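Local coordinates for leucine rich repeat and phosphatase domain containing protein (Entamoeba histolytica, PDB 3EMU) that has a dual-specificity phosphatase fold and is classed as a phosphatase, but lacks the family's usual catalytic signature, so its activity is uncertain, at residues A120-K123 and V124-L127; I104-A107 and F108-Y112. All blocks are in the same frame, centred on the assembly; numbering follows the deposited sequence.

Contact 1 (A120-K123 and V124-L127)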
loop_
_atom_site.group_PDB
_atom_site.type_symbol
_atom_site.label_atom_id
_atom_site.label_comp_id
_atom_site.label_asym_id
_atom_site.label_seq_id
_atom_site.Cartn_x
_atom_site.Cartn_y
_atom_site.Cartn_z
ATOM N N ALA A 120 5.155 1.018 11.887
ATOM C CA ALA A 120 4.455 0.554 10.659
ATOM C C ALA A 120 5.534 0.269 9.561
ATOM O O ALA A 120 5.456 -0.724 8.835
ATOM C CB ALA A 120 3.426 1.602 10.180
ATOM N N PHE A 121 6.535 1.139 9.485
ATOM C CA PHE A 121 7.684 0.888 8.622
ATOM C C PHE A 121 8.388 -0.458 8.916
ATOM O O PHE A 121 8.584 -1.289 8.015
ATOM C CB PHE A 121 8.691 2.049 8.681
ATOM C CG PHE A 121 9.887 1.801 7.814
ATOM C CD1 PHE A 121 9.891 2.225 6.476
ATOM C CD2 PHE A 121 10.965 1.019 8.298
ATOM C CE1 PHE A 121 10.991 1.945 5.653
ATOM C CE2 PHE A 121 12.044 0.721 7.480
ATOM C CZ PHE A 121 12.068 1.180 6.160
ATOM N N ASN A 122 8.713 -0.691 10.184
ATOM C CA ASN A 122 9.431 -1.895 10.570
ATOM C C ASN A 122 8.670 -3.189 10.333
ATOM O O ASN A 122 9.257 -4.208 9.914
ATOM C CB ASN A 122 9.798 -1.845 12.042
ATOM C CG ASN A 122 10.861 -0.843 12.330
ATOM O OD1 ASN A 122 11.032 -0.449 13.474
ATOM N ND2 ASN A 122 11.594 -0.418 11.311
ATOM N N LYS A 123 7.382 -3.157 10.663
ATOM C CA LYS A 123 6.504 -4.240 10.359
ATOM C C LYS A 123 6.484 -4.594 8.851
ATOM O O LYS A 123 6.565 -5.769 8.493
ATOM C CB LYS A 123 5.078 -3.918 10.852
ATOM C CG LYS A 123 4.029 -4.941 10.365
ATOM C CD LYS A 123 2.722 -4.926 11.192
ATOM C CE LYS A 123 1.813 -6.142 10.824
ATOM N NZ LYS A 123 0.766 -6.464 11.899
ATOM N N VAL A 124 6.325 -3.604 7.977
ATOM C CA VAL A 124 6.352 -3.879 6.547
ATOM C C VAL A 124 7.746 -4.387 6.125
ATOM O O VAL A 124 7.874 -5.432 5.464
ATOM C CB VAL A 124 5.952 -2.651 5.694
ATOM C CG1 VAL A 124 6.198 -2.929 4.183
ATOM C CG2 VAL A 124 4.477 -2.279 5.943
ATOM N N GLN A 125 8.781 -3.665 6.551
ATOM C CA GLN A 125 10.133 -4.079 6.263
ATOM C C GLN A 125 10.387 -5.540 6.609
ATOM O O GLN A 125 10.991 -6.273 5.812
ATOM C CB GLN A 125 11.149 -3.196 6.964
ATOM C CG GLN A 125 12.588 -3.604 6.621
ATOM C CD GLN A 125 13.609 -2.768 7.360
ATOM O OE1 GLN A 125 13.626 -2.741 8.602
ATOM N NE2 GLN A 125 14.442 -2.038 6.610
ATOM N N GLY A 126 9.931 -5.982 7.768
ATOM C CA GLY A 126 10.246 -7.336 8.194
ATOM C C GLY A 126 9.460 -8.350 7.395
ATOM O O GLY A 126 9.790 -9.519 7.349
ATOM N N LEU A 127 8.384 -7.925 6.768
ATOM C CA LEU A 127 7.681 -8.820 5.872
ATOM C C LEU A 127 8.201 -8.751 4.415
ATOM O O LEU A 127 7.936 -9.642 3.639
ATOM C CB LEU A 127 6.189 -8.500 5.891
ATOM C CG LEU A 127 5.436 -8.978 7.134
ATOM C CD1 LEU A 127 4.092 -8.309 7.210
ATOM C CD2 LEU A 127 5.272 -10.468 7.093
#
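Val124 packs back onto the previous helical turn. Its CG2 branch, which lies beside its own backbone N, comes within 3.4 Å of Ala120 O. The same carbonyl takes the hydrogen bond from Val124 N. This is the tight side of the contact. Ala120 and Val124 are both buried, facing Ile106, Met110 and Leu109 of helix 100-112. The next bond, from Gln125 N to Phe121 O, is short, 2.8 Å.

Phe121 and Gln125 are partly exposed, and both also touch Ile131. Gln125 is extended, with CG anti to the backbone N (chi1 -178°), and this carries its amide up beside Phe121. NE2 and CD approach the ring carbon CE2 of Phe121. The NE2 to CE2 distance is 3.8 Å. Amide and ring planes are 70° apart, and NE2 approaches the ring obliquely. Asn122 runs alongside Gln125, next to the Phe121 ring, and points the same way. Their amide planes are nearly parallel, 10° apart, yet Asn122 ND2 and Gln125 OE1 are 4.1 Å apart, too far for a hydrogen bond. Asn122 ND2 also lies in the plane of the Phe121 ring, at its edge.

These are i to i+3 and i to i+4 contacts along helix 117-127, one of the helices of the dual-specificity phosphatase catalytic domain. The open side is at Gly126 and Leu127, which are exposed. Gly126 N still bonds to Asn122 O at 2.9 Å, but Leu127 N reaches Lys123 O only by a weak bond of 3.3 Å. Leu127 CG leans over that same oxygen at 3.7 Å. Lys123 extends away from the helix, and its NZ is hydrogen-bonded to Gln113 OE1.

Contact 2 (I104-A107 and F108-Y112)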
loop_
_atom_site.group_PDB
_atom_site.type_symbol
_atom_site.label_atom_id
_atom_site.label_comp_id
_atom_site.label_asym_id
_atom_site.label_seq_id
_atom_site.Cartn_x
_atom_site.Cartn_y
_atom_site.Cartn_z
ATOM N N ILE A 104 2.286 3.514 0.675
ATOM C CA ILE A 104 0.842 3.435 0.851
ATOM C C ILE A 104 0.441 2.405 1.903
ATOM O O ILE A 104 -0.480 2.656 2.697
ATOM C CB ILE A 104 0.081 3.169 -0.508
ATOM C CG1 ILE A 104 0.125 4.394 -1.401
ATOM C CG2 ILE A 104 -1.412 2.766 -0.296
ATOM C CD1 ILE A 104 -0.558 5.620 -0.806
ATOM N N VAL A 105 1.070 1.231 1.870
ATOM C CA VAL A 105 0.752 0.171 2.823
ATOM C C VAL A 105 1.084 0.617 4.261
ATOM O O VAL A 105 0.338 0.334 5.209
ATOM C CB VAL A 105 1.441 -1.195 2.451
ATOM C CG1 VAL A 105 1.379 -2.201 3.585
ATOM C CG2 VAL A 105 0.797 -1.822 1.175
ATOM N N ILE A 106 2.204 1.317 4.411
ATOM C CA ILE A 106 2.548 1.912 5.669
ATOM C C ILE A 106 1.457 2.912 6.185
ATOM O O ILE A 106 1.029 2.775 7.325
ATOM C CB ILE A 106 3.925 2.556 5.628
ATOM C CG1 ILE A 106 5.003 1.462 5.465
ATOM C CG2 ILE A 106 4.165 3.405 6.909
ATOM C CD1 ILE A 106 6.442 1.993 5.287
ATOM N N ALA A 107 1.062 3.899 5.365
ATOM C CA ALA A 107 0.004 4.830 5.709
ATOM C C ALA A 107 -1.253 4.088 6.197
ATOM O O ALA A 107 -1.852 4.438 7.249
ATOM C CB ALA A 107 -0.324 5.716 4.535
ATOM N N PHE A 108 -1.647 3.056 5.444
ATOM C CA PHE A 108 -2.777 2.246 5.811
ATOM C C PHE A 108 -2.691 1.612 7.214
ATOM O O PHE A 108 -3.651 1.668 7.984
ATOM C CB PHE A 108 -3.055 1.162 4.775
ATOM C CG PHE A 108 -4.133 0.218 5.202
ATOM C CD1 PHE A 108 -5.499 0.626 5.178
ATOM C CD2 PHE A 108 -3.816 -1.048 5.694
ATOM C CE1 PHE A 108 -6.521 -0.213 5.625
ATOM C CE2 PHE A 108 -4.833 -1.891 6.138
ATOM C CZ PHE A 108 -6.190 -1.465 6.110
ATOM N N LEU A 109 -1.575 0.965 7.533
ATOM C CA LEU A 109 -1.397 0.317 8.829
ATOM C C LEU A 109 -1.242 1.338 9.972
ATOM O O LEU A 109 -1.667 1.069 11.099
ATOM C CB LEU A 109 -0.150 -0.546 8.800
ATOM C CG LEU A 109 -0.041 -1.763 7.864
ATOM C CD1 LEU A 109 1.416 -2.311 7.945
ATOM C CD2 LEU A 109 -1.034 -2.865 8.210
ATOM N N MET A 110 -0.592 2.470 9.703
ATOM C CA MET A 110 -0.586 3.547 10.658
ATOM C C MET A 110 -2.048 3.763 11.157
ATOM O O MET A 110 -2.313 3.750 12.362
ATOM C CB MET A 110 0.022 4.831 10.058
ATOM C CG MET A 110 1.580 4.764 9.797
ATOM S SD MET A 110 2.276 6.068 8.806
ATOM C CE MET A 110 1.972 7.538 9.781
ATOM N N TYR A 111 -2.994 3.875 10.224
ATOM C CA TYR A 111 -4.376 4.204 10.531
ATOM C C TYR A 111 -5.113 2.996 11.116
ATOM O O TYR A 111 -5.783 3.086 12.159
ATOM C CB TYR A 111 -5.054 4.627 9.227
ATOM C CG TYR A 111 -6.523 4.931 9.304
ATOM C CD1 TYR A 111 -6.983 6.140 9.845
ATOM C CD2 TYR A 111 -7.466 4.023 8.823
ATOM C CE1 TYR A 111 -8.331 6.425 9.923
ATOM C CE2 TYR A 111 -8.856 4.296 8.886
ATOM C CZ TYR A 111 -9.273 5.504 9.453
ATOM O OH TYR A 111 -10.613 5.817 9.505
ATOM N N TYR A 112 -4.970 1.860 10.429
ATOM C CA TYR A 112 -5.739 0.669 10.701
ATOM C C TYR A 112 -5.300 -0.108 11.943
ATOM O O TYR A 112 -6.085 -0.896 12.490
ATOM C CB TYR A 112 -5.623 -0.266 9.519
ATOM C CG TYR A 112 -6.657 -1.344 9.454
ATOM C CD1 TYR A 112 -7.942 -1.053 9.004
ATOM C CD2 TYR A 112 -6.343 -2.662 9.781
ATOM C CE1 TYR A 112 -8.883 -2.014 8.902
ATOM C CE2 TYR A 112 -7.296 -3.655 9.696
ATOM C CZ TYR A 112 -8.574 -3.310 9.236
ATOM O OH TYR A 112 -9.576 -4.259 9.109
#
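Ile106 and Met110 make the main side-chain contact. The methyl CG2 of Ile106, anti to its own backbone N, meets Met110 SD at 3.8 Å as the two chains pass at a slant. Met110 CG is 3.2 Å from Ile106 O, and the bend at chi3 (63°) turns CE aside. The second apolar pair is slacker, with Val105 CG1 and Leu109 CD1 4.4 Å apart. Leu109 CG is closer to the backbone, 3.4 Å from Val105 O.

Four i to i+4 hydrogen bonds join the two halves. Phe108, Leu109, Met110 and Tyr111 donate to Ile104, Val105, Ile106 and Ala107 in turn. Met110 N to Ile106 O is the shortest of the four, 2.9 Å.

The aromatic pair lies within 108-112. Phe108 offers one ring face to Tyr112 CB, and Phe108 CZ lies 3.3 Å above the Tyr112 ring, offset toward its rim. Across the contact, Val105 O sits at the edge of the Phe108 ring, near its plane.

Different faces of this largely buried helix meet different neighbours. Phe108 and Tyr111 touch helix 68-85, Ile106, Ala107 and Met110 touch helix 135-151, Ile106, Leu109 and Met110 touch helix 117-127, and Val105, Phe108 and Leu109 rest on strand 11-14.

In the fold
Contacts 1 and 2 lie on consecutive helices, with centres about 11 Å apart, and they touch directly. Phe121 CD1 meets Ile106 CD1 at 3.7 Å, and Val124 CG2 meets Leu109 CD1 at 3.7 Å. Ala120 CB also packs against both Met110 CG and Ile106 CG2. Contact 2 is the deeper, about 7 Å from the centre of the chain against about 12 Å for contact 1. Its helix 100-112 begins soon after strand 89-94. The loop between them is the equivalent of the family's phosphate-binding P-loop, whose usual Cys and Arg are not present here. Contact 2 lies further along the helix after that loop, and contact 1 packs on it.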